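Local coordinates for B-type Cna protein (Enterococcus faecium, PDB 6FWY) that is of unknown function but, as an LPXTG-anchored surface protein with a thioester domain, probably helps the bacterium attach covalently to host molecules, at residues Ala12-Thr17 against Ser40-Ser45; Lys20-Ile25 against His126-Ala131; Val27-His32 against Val119-Trp124; Asp76-Met81 against Trp111-Asn116. All coordinates share one frame; numbering follows the deposited sequence.

Interaction 1 of 4, residues Ala12-Thr17 against Ser40-Ser45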
loop_
_atom_site.group_PDB
_atom_site.type_symbol
_atom_site.label_atom_id
_atom_site.label_comp_id
_atom_site.label_asym_id
_atom_site.label_seq_id
_atom_site.Cartn_x
_atom_site.Cartn_y
_atom_site.Cartn_z
ATOM N N ALA A 12 -16.214 3.508 -1.869
ATOM C CA ALA A 12 -15.625 4.682 -1.226
ATOM C C ALA A 12 -16.548 5.879 -1.442
ATOM O O ALA A 12 -17.249 5.972 -2.442
ATOM C CB ALA A 12 -14.226 4.989 -1.767
ATOM N N LYS A 13 -16.557 6.772 -0.457
ATOM C CA LYS A 13 -17.386 7.973 -0.434
ATOM C C LYS A 13 -16.434 9.143 -0.272
ATOM O O LYS A 13 -15.586 9.145 0.626
ATOM C CB LYS A 13 -18.344 7.924 0.767
ATOM C CG LYS A 13 -19.002 9.248 1.150
ATOM C CD LYS A 13 -20.425 9.427 0.609
ATOM C CE LYS A 13 -21.232 10.388 1.479
ATOM N NZ LYS A 13 -22.384 10.923 0.698
ATOM N N PHE A 14 -16.610 10.140 -1.130
ATOM C CA PHE A 14 -15.700 11.279 -1.165
ATOM C C PHE A 14 -16.412 12.577 -0.815
ATOM O O PHE A 14 -17.609 12.748 -1.079
ATOM C CB PHE A 14 -15.046 11.390 -2.534
ATOM C CG PHE A 14 -14.221 10.194 -2.901
ATOM C CD1 PHE A 14 -12.901 10.061 -2.440
ATOM C CD2 PHE A 14 -14.743 9.197 -3.719
ATOM C CE1 PHE A 14 -12.137 8.966 -2.786
ATOM C CE2 PHE A 14 -13.982 8.083 -4.059
ATOM C CZ PHE A 14 -12.680 7.970 -3.578
ATOM N N ILE A 15 -15.641 13.500 -0.254
ATOM C CA ILE A 15 -16.149 14.743 0.320
ATOM C C ILE A 15 -15.192 15.832 -0.121
ATOM O O ILE A 15 -13.987 15.634 -0.080
ATOM C CB ILE A 15 -16.139 14.661 1.859
ATOM C CG1 ILE A 15 -17.065 13.542 2.355
ATOM C CG2 ILE A 15 -16.561 15.993 2.470
ATOM C CD1 ILE A 15 -16.755 13.047 3.756
ATOM N N GLU A 16 -15.728 16.977 -0.524
ATOM C CA GLU A 16 -14.928 18.164 -0.892
ATOM C C GLU A 16 -14.319 18.796 0.351
ATOM O O GLU A 16 -14.995 18.885 1.384
ATOM C CB GLU A 16 -15.818 19.209 -1.561
ATOM C CG GLU A 16 -16.477 18.776 -2.893
ATOM C CD GLU A 16 -15.627 19.051 -4.111
ATOM O OE1 GLU A 16 -14.373 18.936 -4.023
ATOM O OE2 GLU A 16 -16.181 19.380 -5.180
ATOM N N THR A 17 -13.058 19.218 0.278
ATOM C CA THR A 17 -12.404 19.925 1.400
ATOM C C THR A 17 -12.681 21.429 1.424
ATOM O O THR A 17 -12.439 22.082 2.433
ATOM C CB THR A 17 -10.863 19.781 1.358
ATOM O OG1 THR A 17 -10.344 20.439 0.192
ATOM C CG2 THR A 17 -10.453 18.328 1.344
ATOM N N SER A 40 -11.010 20.379 -7.893
ATOM C CA SER A 40 -11.472 20.533 -6.513
ATOM C C SER A 40 -10.820 19.462 -5.649
ATOM O O SER A 40 -10.840 18.286 -5.992
ATOM C CB SER A 40 -12.974 20.351 -6.439
ATOM O OG SER A 40 -13.656 21.391 -7.087
ATOM N N GLN A 41 -10.261 19.873 -4.522
ATOM C CA GLN A 41 -9.631 18.921 -3.615
ATOM C C GLN A 41 -10.723 18.138 -2.849
ATOM O O GLN A 41 -11.711 18.715 -2.368
ATOM C CB GLN A 41 -8.708 19.653 -2.655
ATOM C CG GLN A 41 -7.796 18.759 -1.829
ATOM C CD GLN A 41 -6.986 19.558 -0.829
ATOM O OE1 GLN A 41 -5.787 19.802 -1.021
ATOM N NE2 GLN A 41 -7.651 20.027 0.200
ATOM N N PHE A 42 -10.538 16.823 -2.771
ATOM C CA PHE A 42 -11.443 15.951 -2.043
ATOM C C PHE A 42 -10.699 14.850 -1.267
ATOM O O PHE A 42 -9.538 14.524 -1.565
ATOM C CB PHE A 42 -12.495 15.343 -2.976
ATOM C CG PHE A 42 -11.931 14.440 -4.040
ATOM C CD1 PHE A 42 -11.427 14.974 -5.238
ATOM C CD2 PHE A 42 -11.897 13.054 -3.862
ATOM C CE1 PHE A 42 -10.930 14.145 -6.218
ATOM C CE2 PHE A 42 -11.394 12.216 -4.847
ATOM C CZ PHE A 42 -10.908 12.764 -6.023
ATOM N N LYS A 43 -11.417 14.301 -0.268
ATOM C CA LYS A 43 -10.940 13.256 0.609
ATOM C C LYS A 43 -11.983 12.155 0.651
ATOM O O LYS A 43 -13.176 12.418 0.457
ATOM C CB LYS A 43 -10.843 13.759 2.056
ATOM C CG LYS A 43 -9.818 14.844 2.327
ATOM C CD LYS A 43 -10.008 15.432 3.730
ATOM C CE LYS A 43 -8.687 15.594 4.475
ATOM N NZ LYS A 43 -8.917 15.876 5.932
ATOM N N ASP A 44 -11.556 10.936 0.977
ATOM C CA ASP A 44 -12.509 9.870 1.244
ATOM C C ASP A 44 -13.051 10.061 2.675
ATOM O O ASP A 44 -12.593 10.953 3.392
ATOM C CB ASP A 44 -11.914 8.486 0.936
ATOM C CG ASP A 44 -11.037 7.916 2.077
ATOM O OD1 ASP A 44 -10.629 8.662 3.006
ATOM O OD2 ASP A 44 -10.758 6.689 2.034
ATOM N N SER A 45 -14.020 9.253 3.083
ATOM C CA SER A 45 -14.671 9.449 4.389
ATOM C C SER A 45 -13.802 9.106 5.616
ATOM O O SER A 45 -14.195 9.398 6.745
ATOM C CB SER A 45 -15.972 8.668 4.450
ATOM O OG SER A 45 -15.711 7.303 4.305
HETATM O O HOH W 1 -15.335 5.849 1.951
#
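Lys13 and Ser45 are joined through water 1, which accepts from Lys13 N at 2.9 Å and also hydrogen-bonds Ser45 OG; the lysine's charged tail leads off to solvent. Phe14 turns to the other side of the strand, into the core, where an edge of Phe42 meets the face of its ring in an offset edge-to-face pair, with planes at 90° and Phe14 CD1 3.5 Å from Phe42 CD2. Phe42 can present that edge because its CG sits between its own backbone N and carbonyl carbon (chi1 64°). Ala258, from strand 258-277, packs against both rings. Ile15 then pairs with Lys43 in the antiparallel ladder of strands 11-21 and 32-44: Ile15 N gives to Lys43 O at 2.8 Å, and Lys43 N returns a bond to Ile15 O at 2.9 Å. Glu16 falls on the phenylalanine face, but its chain bends at chi2 (-88°) and lays OE1 3.1 Å from Ser40 CB, while OE2 is held by Ser59 OG. At Thr17 the backbone N reaches Gln41 O at 3.0 Å, and the extended Gln41 side chain brings NE2 to 2.7 Å from Thr17 OG1, donating to a hydroxyl that also accepts from Val19 N.

Interaction 2 of 4, residues Lys20-Ile25 against His126-Ala131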
loop_
_atom_site.group_PDB
_atom_site.type_symbol
_atom_site.label_atom_id
_atom_site.label_comp_id
_atom_site.label_asym_id
_atom_site.label_seq_id
_atom_site.Cartn_x
_atom_site.Cartn_y
_atom_site.Cartn_z
ATOM N N LYS A 20 -9.988 24.615 -3.906
ATOM C CA LYS A 20 -10.121 24.498 -5.363
ATOM C C LYS A 20 -9.240 25.508 -6.057
ATOM O O LYS A 20 -8.855 26.528 -5.476
ATOM C CB LYS A 20 -11.551 24.650 -5.879
ATOM C CG LYS A 20 -12.606 23.857 -5.187
ATOM C CD LYS A 20 -13.999 24.269 -5.627
ATOM C CE LYS A 20 -14.996 23.381 -4.880
ATOM N NZ LYS A 20 -16.387 23.581 -5.389
ATOM N N THR A 21 -8.958 25.198 -7.312
ATOM C CA THR A 21 -8.131 26.049 -8.152
ATOM C C THR A 21 -8.566 25.941 -9.610
ATOM O O THR A 21 -9.046 24.903 -10.060
ATOM C CB THR A 21 -6.634 25.695 -8.032
ATOM O OG1 THR A 21 -5.862 26.563 -8.860
ATOM C CG2 THR A 21 -6.352 24.263 -8.446
ATOM N N ASP A 22 -8.344 27.032 -10.350
ATOM C CA ASP A 22 -8.502 27.035 -11.800
ATOM C C ASP A 22 -7.285 26.427 -12.514
ATOM O O ASP A 22 -7.287 26.289 -13.761
ATOM C CB ASP A 22 -8.816 28.466 -12.298
ATOM C CG ASP A 22 -7.824 29.512 -11.817
ATOM O OD1 ASP A 22 -6.784 29.169 -11.208
ATOM O OD2 ASP A 22 -8.100 30.703 -12.019
ATOM N N GLY A 23 -6.232 26.097 -11.765
ATOM C CA GLY A 23 -5.062 25.422 -12.317
ATOM C C GLY A 23 -3.934 26.383 -12.546
ATOM O O GLY A 23 -4.162 27.569 -12.772
ATOM N N TYR A 24 -2.711 25.868 -12.463
ATOM C CA TYR A 24 -1.481 26.637 -12.694
ATOM C C TYR A 24 -0.850 26.381 -14.071
ATOM O O TYR A 24 0.185 26.956 -14.390
ATOM C CB TYR A 24 -0.467 26.261 -11.619
ATOM C CG TYR A 24 -0.911 26.682 -10.259
ATOM C CD1 TYR A 24 -1.711 25.849 -9.491
ATOM C CD2 TYR A 24 -0.548 27.922 -9.743
ATOM C CE1 TYR A 24 -2.148 26.247 -8.239
ATOM C CE2 TYR A 24 -0.957 28.310 -8.484
ATOM C CZ TYR A 24 -1.742 27.460 -7.739
ATOM O OH TYR A 24 -2.151 27.874 -6.506
ATOM N N ILE A 25 -1.484 25.501 -14.839
ATOM C CA ILE A 25 -1.055 25.076 -16.156
ATOM C C ILE A 25 -2.289 24.948 -17.034
ATOM O O ILE A 25 -3.409 25.009 -16.556
ATOM C CB ILE A 25 -0.272 23.722 -16.120
ATOM C CG1 ILE A 25 -1.124 22.553 -15.622
ATOM C CG2 ILE A 25 0.986 23.844 -15.254
ATOM C CD1 ILE A 25 -1.918 21.802 -16.665
ATOM N N HIS A 126 -0.488 29.979 -17.072
ATOM C CA HIS A 126 -1.923 30.182 -16.869
ATOM C C HIS A 126 -2.175 31.688 -16.648
ATOM O O HIS A 126 -1.440 32.330 -15.886
ATOM C CB HIS A 126 -2.384 29.366 -15.664
ATOM C CG HIS A 126 -3.877 29.298 -15.514
ATOM N ND1 HIS A 126 -4.601 28.171 -15.829
ATOM C CD2 HIS A 126 -4.777 30.219 -15.104
ATOM C CE1 HIS A 126 -5.882 28.411 -15.625
ATOM N NE2 HIS A 126 -6.015 29.651 -15.204
ATOM N N PRO A 127 -3.219 32.265 -17.289
ATOM C CA PRO A 127 -3.458 33.735 -17.200
ATOM C C PRO A 127 -3.728 34.336 -15.804
ATOM O O PRO A 127 -3.576 35.547 -15.626
ATOM C CB PRO A 127 -4.679 33.961 -18.109
ATOM C CG PRO A 127 -5.290 32.617 -18.305
ATOM C CD PRO A 127 -4.184 31.603 -18.196
ATOM N N ASN A 128 -4.096 33.498 -14.832
ATOM C CA ASN A 128 -4.451 33.913 -13.455
ATOM C C ASN A 128 -3.347 33.646 -12.424
ATOM O O ASN A 128 -3.557 33.880 -11.241
ATOM C CB ASN A 128 -5.739 33.192 -12.994
ATOM C CG ASN A 128 -6.965 33.624 -13.774
ATOM O OD1 ASN A 128 -6.927 34.612 -14.515
ATOM N ND2 ASN A 128 -8.062 32.875 -13.626
ATOM N N HIS A 129 -2.199 33.124 -12.862
ATOM C CA HIS A 129 -1.089 32.839 -11.955
ATOM C C HIS A 129 0.224 33.302 -12.549
ATOM O O HIS A 129 0.412 33.298 -13.779
ATOM C CB HIS A 129 -1.040 31.346 -11.601
ATOM C CG HIS A 129 -2.323 30.830 -11.011
ATOM N ND1 HIS A 129 -2.650 30.977 -9.683
ATOM C CD2 HIS A 129 -3.379 30.212 -11.593
ATOM C CE1 HIS A 129 -3.846 30.453 -9.472
ATOM N NE2 HIS A 129 -4.313 29.988 -10.615
ATOM N N THR A 130 1.147 33.707 -11.677
ATOM C CA THR A 130 2.435 34.255 -12.128
ATOM C C THR A 130 3.317 33.097 -12.620
ATOM O O THR A 130 3.051 31.921 -12.320
ATOM C CB THR A 130 3.181 35.007 -11.007
ATOM O OG1 THR A 130 3.509 34.096 -9.953
ATOM C CG2 THR A 130 2.337 36.162 -10.447
ATOM N N ALA A 131 4.354 33.447 -13.374
ATOM C CA ALA A 131 5.336 32.485 -13.827
ATOM C C ALA A 131 6.037 31.771 -12.674
ATOM O O ALA A 131 6.352 30.592 -12.795
ATOM C CB ALA A 131 6.360 33.165 -14.717
#
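The His126 imidazole has Gly23 O over the centre of one face, 3.1 Å above the ring plane, and Ile25 O at its edge, where His126 ND1 gives a straight but weak bond of 3.5 Å. The His129 ring is met on one face by Tyr24, whose CE2 comes within 3.4 Å of His129 ND1; the two planes are inclined at 38°. At the edge of the same imidazole lies Asp22 OD1. Both histidines sit at the ends of a type I beta turn, His126 to His129, which faces the loop leaving strand 11-21 within the thioester domain.

Asp22 suits this place because its two oxygens serve two donors. His129 NE2 donates at 2.7 Å to the syn lone pair of Asp22 OD1, a His-carboxylate hydrogen bond with the carboxylate standing nearly upright to the ring (86°). Asn128 ND2 reaches Asp22 OD2, also at 2.7 Å, with that oxygen in its amide plane. These bonds should fix the rotation of the carboxylate, whose CG lies between the backbone N and carbonyl carbon (chi1 53°). Gly23 has a positive phi and backbone angles at which a side chain would crowd the preceding carbonyl. An ST turn leads into it: Gly23 N donates to Thr21 OG1 at 3.0 Å.

Interaction 3 of 4, residues Val27-His32 against Val119-Trp124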
loop_
_atom_site.group_PDB
_atom_site.type_symbol
_atom_site.label_atom_id
_atom_site.label_comp_id
_atom_site.label_asym_id
_atom_site.label_seq_id
_atom_site.Cartn_x
_atom_site.Cartn_y
_atom_site.Cartn_z
ATOM N N VAL A 27 -3.450 22.646 -20.905
ATOM C CA VAL A 27 -3.072 21.509 -21.723
ATOM C C VAL A 27 -3.609 21.676 -23.140
ATOM O O VAL A 27 -4.828 21.899 -23.326
ATOM C CB VAL A 27 -3.591 20.170 -21.170
ATOM C CG1 VAL A 27 -3.120 19.004 -22.024
ATOM C CG2 VAL A 27 -3.163 19.965 -19.716
ATOM N N ASN A 28 -2.699 21.542 -24.115
ATOM C CA ASN A 28 -3.071 21.356 -25.505
ATOM C C ASN A 28 -3.681 19.973 -25.681
ATOM O O ASN A 28 -2.996 18.963 -25.753
ATOM C CB ASN A 28 -1.860 21.521 -26.454
ATOM C CG ASN A 28 -1.302 22.934 -26.442
ATOM O OD1 ASN A 28 -2.042 23.906 -26.339
ATOM N ND2 ASN A 28 0.010 23.041 -26.530
ATOM N N MET A 29 -5.003 19.950 -25.688
ATOM C CA MET A 29 -5.769 18.751 -25.888
ATOM C C MET A 29 -6.041 18.640 -27.365
ATOM O O MET A 29 -6.035 19.653 -28.054
ATOM C CB MET A 29 -7.085 18.853 -25.106
ATOM C CG MET A 29 -6.876 18.658 -23.612
ATOM S SD MET A 29 -6.158 17.078 -23.074
ATOM C CE MET A 29 -7.609 16.043 -22.809
ATOM N N PRO A 30 -6.382 17.432 -27.845
ATOM C CA PRO A 30 -6.544 17.267 -29.301
ATOM C C PRO A 30 -7.459 18.221 -30.076
ATOM O O PRO A 30 -7.119 18.586 -31.188
ATOM C CB PRO A 30 -7.104 15.864 -29.437
ATOM C CG PRO A 30 -6.541 15.132 -28.250
ATOM C CD PRO A 30 -6.550 16.149 -27.128
ATOM N N ASN A 31 -8.578 18.624 -29.531
ATOM C CA ASN A 31 -9.462 19.554 -30.247
ATOM C C ASN A 31 -9.412 20.985 -29.637
ATOM O O ASN A 31 -10.191 21.852 -30.021
ATOM C CB ASN A 31 -10.884 19.011 -30.273
ATOM C CG ASN A 31 -10.965 17.629 -30.866
ATOM O OD1 ASN A 31 -10.283 17.307 -31.846
ATOM N ND2 ASN A 31 -11.849 16.783 -30.274
ATOM N N HIS A 32 -8.552 21.161 -28.630
ATOM C CA HIS A 32 -8.635 22.310 -27.726
ATOM C C HIS A 32 -7.260 22.789 -27.218
ATOM O O HIS A 32 -6.756 22.306 -26.169
ATOM C CB HIS A 32 -9.541 21.930 -26.550
ATOM C CG HIS A 32 -10.171 23.113 -25.864
ATOM N ND1 HIS A 32 -9.448 24.137 -25.286
ATOM C CD2 HIS A 32 -11.466 23.370 -25.592
ATOM C CE1 HIS A 32 -10.278 24.987 -24.712
ATOM N NE2 HIS A 32 -11.511 24.560 -24.910
ATOM N N VAL A 119 3.046 14.573 -21.113
ATOM C CA VAL A 119 3.804 15.706 -20.579
ATOM C C VAL A 119 4.064 16.764 -21.669
ATOM O O VAL A 119 4.017 17.961 -21.385
ATOM C CB VAL A 119 5.124 15.233 -19.901
ATOM C CG1 VAL A 119 6.070 16.393 -19.587
ATOM C CG2 VAL A 119 4.830 14.432 -18.618
ATOM N N SER A 120 4.289 16.335 -22.907
ATOM C CA SER A 120 4.502 17.265 -24.009
ATOM C C SER A 120 3.276 18.131 -24.345
ATOM O O SER A 120 3.412 19.153 -25.018
ATOM C CB SER A 120 4.958 16.511 -25.275
ATOM O OG SER A 120 4.004 15.533 -25.649
ATOM N N GLN A 121 2.079 17.701 -23.919
ATOM C CA GLN A 121 0.874 18.530 -24.062
ATOM C C GLN A 121 0.721 19.628 -22.985
ATOM O O GLN A 121 -0.070 20.548 -23.157
ATOM C CB GLN A 121 -0.379 17.662 -24.083
ATOM C CG GLN A 121 -0.483 16.679 -25.241
ATOM C CD GLN A 121 -1.596 15.662 -25.001
ATOM O OE1 GLN A 121 -1.315 14.498 -24.731
ATOM N NE2 GLN A 121 -2.861 16.112 -25.053
ATOM N N ILE A 122 1.466 19.547 -21.889
ATOM C CA ILE A 122 1.319 20.528 -20.811
ATOM C C ILE A 122 1.862 21.892 -21.225
ATOM O O ILE A 122 2.997 21.986 -21.629
ATOM C CB ILE A 122 1.975 20.051 -19.496
ATOM C CG1 ILE A 122 1.312 18.755 -19.006
ATOM C CG2 ILE A 122 1.820 21.121 -18.413
ATOM C CD1 ILE A 122 2.029 18.058 -17.864
ATOM N N VAL A 123 1.029 22.923 -21.112
ATOM C CA VAL A 123 1.420 24.332 -21.281
ATOM C C VAL A 123 1.725 24.936 -19.901
ATOM O O VAL A 123 0.829 25.066 -19.060
ATOM C CB VAL A 123 0.319 25.154 -22.029
ATOM C CG1 VAL A 123 0.708 26.616 -22.183
ATOM C CG2 VAL A 123 0.064 24.558 -23.400
ATOM N N TRP A 124 2.976 25.323 -19.681
ATOM C CA TRP A 124 3.460 25.726 -18.354
ATOM C C TRP A 124 3.223 27.199 -18.097
ATOM O O TRP A 124 4.159 27.962 -17.864
ATOM C CB TRP A 124 4.934 25.353 -18.184
ATOM C CG TRP A 124 5.123 23.877 -18.218
ATOM C CD1 TRP A 124 5.553 23.125 -19.281
ATOM C CD2 TRP A 124 4.824 22.949 -17.160
ATOM N NE1 TRP A 124 5.565 21.797 -18.934
ATOM C CE2 TRP A 124 5.116 21.657 -17.647
ATOM C CE3 TRP A 124 4.346 23.093 -15.848
ATOM C CZ2 TRP A 124 4.958 20.514 -16.871
ATOM C CZ3 TRP A 124 4.172 21.954 -15.074
ATOM C CH2 TRP A 124 4.480 20.673 -15.586
HETATM O O HOH W 2 1.640 20.537 -27.019
#
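Gln121 holds the Asn28 backbone at two points, with its own carbonyl and with its side-chain amide. Asn28 N donates to Gln121 O at 3.0 Å, and Gln121 NE2 answers by donating to Asn28 O at 2.9 Å, with that oxygen in the plane of the glutamine amide and the N-H pointing almost straight at it. This is where strand 122-123 adds to strand 26-29 as a short antiparallel extension of the sheet, Val27 and Ile122 forming a non-hydrogen-bonded pair. A glutamine suits the position because its chain, extended beyond CG (chi2 167°), is long enough to lie along the neighbouring backbone and imitate a peptide N-H.

Van der Waals contacts flank these bonds. Val27 CG1, anti to its own N, rests 3.7 Å from Gln121 CB, while beta-branched Val123 sets CG2 at 3.5 Å from Asn28 ND2, the two side chains crossing at about a right angle. The Asn28 amide also reaches the 3-10 turn through water 2, which accepts from ND2 and donates to Ser120 O.

Farther out, the polar ends are held by their own neighbours. Lys118 N donates to Gln121 OE1, setting which way the amide faces, and Asn34 N does the same for Asn28 OD1. Strand 26-29 itself enters a tight hairpin through the type I turn from Met29 to His32, in which Pro30 suits the second position with its phi near -52°. On the partner side, the 3-10 turn leading into strand 122-123 is closed by Ile122 N donating to Val119 O at 3.0 Å.

Interaction 4 of 4, residues Asp76-Met81 against Trp111-Asn116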
loop_
_atom_site.group_PDB
_atom_site.type_symbol
_atom_site.label_atom_id
_atom_site.label_comp_id
_atom_site.label_asym_id
_atom_site.label_seq_id
_atom_site.Cartn_x
_atom_site.Cartn_y
_atom_site.Cartn_z
ATOM N N ASP A 76 2.006 0.427 -8.919
ATOM C CA ASP A 76 3.135 0.925 -8.145
ATOM C C ASP A 76 3.420 2.410 -8.412
ATOM O O ASP A 76 3.859 3.137 -7.518
ATOM C CB ASP A 76 4.380 0.069 -8.408
ATOM C CG ASP A 76 4.255 -1.360 -7.861
ATOM O OD1 ASP A 76 3.291 -1.641 -7.077
ATOM O OD2 ASP A 76 5.107 -2.207 -8.233
ATOM N N GLU A 77 3.159 2.863 -9.630
ATOM C CA GLU A 77 3.337 4.280 -9.978
ATOM C C GLU A 77 2.404 5.150 -9.131
ATOM O O GLU A 77 2.836 6.145 -8.567
ATOM C CB GLU A 77 3.104 4.531 -11.483
ATOM C CG GLU A 77 4.049 3.755 -12.403
ATOM C CD GLU A 77 3.869 4.109 -13.882
ATOM O OE1 GLU A 77 2.718 4.355 -14.313
ATOM O OE2 GLU A 77 4.888 4.159 -14.629
ATOM N N PHE A 78 1.136 4.762 -9.040
ATOM C CA PHE A 78 0.170 5.474 -8.201
ATOM C C PHE A 78 0.519 5.372 -6.706
ATOM O O PHE A 78 0.375 6.347 -5.984
ATOM C CB PHE A 78 -1.274 5.014 -8.479
ATOM C CG PHE A 78 -1.902 5.669 -9.688
ATOM C CD1 PHE A 78 -2.393 6.969 -9.608
ATOM C CD2 PHE A 78 -1.960 5.012 -10.911
ATOM C CE1 PHE A 78 -2.931 7.605 -10.735
ATOM C CE2 PHE A 78 -2.502 5.653 -12.044
ATOM C CZ PHE A 78 -3.010 6.933 -11.951
ATOM N N TYR A 79 0.991 4.218 -6.247
ATOM C CA TYR A 79 1.484 4.086 -4.868
ATOM C C TYR A 79 2.527 5.141 -4.587
ATOM O O TYR A 79 2.407 5.879 -3.628
ATOM C CB TYR A 79 2.075 2.690 -4.612
ATOM C CG TYR A 79 2.763 2.563 -3.270
ATOM C CD1 TYR A 79 2.028 2.443 -2.084
ATOM C CD2 TYR A 79 4.154 2.567 -3.179
ATOM C CE1 TYR A 79 2.666 2.339 -0.849
ATOM C CE2 TYR A 79 4.810 2.467 -1.968
ATOM C CZ TYR A 79 4.063 2.354 -0.804
ATOM O OH TYR A 79 4.702 2.244 0.389
ATOM N N ARG A 80 3.534 5.219 -5.455
ATOM C CA ARG A 80 4.616 6.176 -5.283
ATOM C C ARG A 80 4.171 7.627 -5.401
ATOM O O ARG A 80 4.718 8.479 -4.712
ATOM C CB ARG A 80 5.750 5.870 -6.261
ATOM C CG ARG A 80 6.560 4.650 -5.851
ATOM C CD ARG A 80 7.851 4.533 -6.635
ATOM N NE ARG A 80 7.606 4.249 -8.050
ATOM C CZ ARG A 80 7.414 3.044 -8.590
ATOM N NH1 ARG A 80 7.436 1.922 -7.854
ATOM N NH2 ARG A 80 7.208 2.970 -9.911
ATOM N N MET A 81 3.178 7.909 -6.241
ATOM C CA MET A 81 2.636 9.263 -6.335
ATOM C C MET A 81 2.146 9.723 -4.959
ATOM O O MET A 81 2.451 10.842 -4.545
ATOM C CB MET A 81 1.496 9.345 -7.355
ATOM C CG MET A 81 0.840 10.723 -7.471
ATOM S SD MET A 81 -0.726 10.657 -8.368
ATOM C CE MET A 81 -1.849 10.012 -7.100
ATOM N N TRP A 111 -3.189 12.858 -13.290
ATOM C CA TRP A 111 -3.788 12.984 -14.620
ATOM C C TRP A 111 -2.902 12.361 -15.707
ATOM O O TRP A 111 -3.393 11.664 -16.578
ATOM C CB TRP A 111 -4.089 14.446 -14.961
ATOM C CG TRP A 111 -5.347 15.032 -14.336
ATOM C CD1 TRP A 111 -6.536 14.383 -14.091
ATOM C CD2 TRP A 111 -5.549 16.386 -13.935
ATOM N NE1 TRP A 111 -7.446 15.252 -13.580
ATOM C CE2 TRP A 111 -6.874 16.485 -13.459
ATOM C CE3 TRP A 111 -4.741 17.521 -13.917
ATOM C CZ2 TRP A 111 -7.407 17.680 -12.962
ATOM C CZ3 TRP A 111 -5.273 18.714 -13.452
ATOM C CH2 TRP A 111 -6.580 18.787 -12.974
ATOM N N VAL A 112 -1.598 12.611 -15.620
ATOM C CA VAL A 112 -0.619 12.066 -16.563
ATOM C C VAL A 112 -0.507 10.553 -16.422
ATOM O O VAL A 112 -0.595 9.840 -17.402
ATOM C CB VAL A 112 0.753 12.745 -16.390
ATOM C CG1 VAL A 112 1.824 12.076 -17.258
ATOM C CG2 VAL A 112 0.639 14.223 -16.750
ATOM N N LEU A 113 -0.365 10.056 -15.198
ATOM C CA LEU A 113 -0.307 8.605 -14.947
ATOM C C LEU A 113 -1.541 7.875 -15.434
ATOM O O LEU A 113 -1.441 6.766 -15.918
ATOM C CB LEU A 113 -0.077 8.289 -13.452
ATOM C CG LEU A 113 1.258 8.665 -12.803
ATOM C CD1 LEU A 113 1.286 8.188 -11.350
ATOM C CD2 LEU A 113 2.429 8.060 -13.567
ATOM N N ALA A 114 -2.702 8.504 -15.308
ATOM C CA ALA A 114 -3.965 7.920 -15.776
ATOM C C ALA A 114 -4.152 8.016 -17.301
ATOM O O ALA A 114 -5.102 7.488 -17.842
ATOM C CB ALA A 114 -5.144 8.554 -15.054
ATOM N N GLY A 115 -3.244 8.700 -17.984
ATOM C CA GLY A 115 -3.235 8.750 -19.445
ATOM C C GLY A 115 -4.115 9.836 -20.059
ATOM O O GLY A 115 -4.443 9.757 -21.233
ATOM N N ASN A 116 -4.487 10.846 -19.283
ATOM C CA ASN A 116 -5.391 11.889 -19.759
ATOM C C ASN A 116 -4.722 12.790 -20.845
ATOM O O ASN A 116 -5.377 13.264 -21.757
ATOM C CB ASN A 116 -5.833 12.771 -18.612
ATOM C CG ASN A 116 -6.663 12.038 -17.580
ATOM O OD1 ASN A 116 -6.801 12.565 -16.514
ATOM N ND2 ASN A 116 -7.022 10.785 -17.790
#
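Leu113 points from the C-terminal part of helix 99-113 at helix 76-84, and its branched end is wedged between Glu77 and Phe78. The contact is a small apolar helix-to-helix junction inside the thioester domain. Leu113 CD1 stands over the centre of the Phe78 ring in a CH-pi contact, 4.2 Å from the ring centroid and only 8° off the normal. The side chains run past each other in opposite directions, so that Phe78 CZ reaches back to Leu113 CB at 3.6 Å and to the neighbouring Ala114 CB at 4.1 Å. The flat phenyl suits this buried place, offering a broad surface to the branched leucine and a narrow end to the alanine.

Glu77 contributes its aliphatic part and its backbone: CB and the carbonyl O lie against Leu113 CD1, and OE1 comes 3.8 Å from Leu113 CD2. Its charge is met by Lys149, a salt bridge through OE2 that ties helix 131-150 to the same spot. One turn on from Glu77, Met81 CB touches Leu113 CD1 at 4.2 Å, while the Met81 side chain also packs on Thr106, Val109 and Ser110 of helix 99-113.

At Gly115 the chain leaves helical geometry in a Schellman motif, its phi positive at 86°, and the motif is closed by Gly115 N bonding Val112 O at 2.9 Å and Asn116 N bonding Trp111 O at 3.0 Å.

In the fold
From the N terminus, strand 11-21 opens both interaction 1 and interaction 2. Interaction 1 closes first, pairing strand 11-21 with strand 32-44 across 22 intervening residues. Before it closes, the chain has opened interactions 2 and 3, so interaction 1 crosses both; Lys20 and Ser40 touch where it borders interaction 2. Interaction 4 follows interaction 1 in series and joins helices 76-84 and 99-113. It is nested in interaction 3, where strand 122-123 returns to strand 26-29, and that loop is itself nested in interaction 2, closed just before helix 131-150. Ile25 packs on Val123 and Trp124, linking interactions 2 and 3; Val112 and Asn116 link interactions 3 and 4. Interactions 1 and 3 build the sheet, 2 joins the loops beside it, and 4 joins two helices.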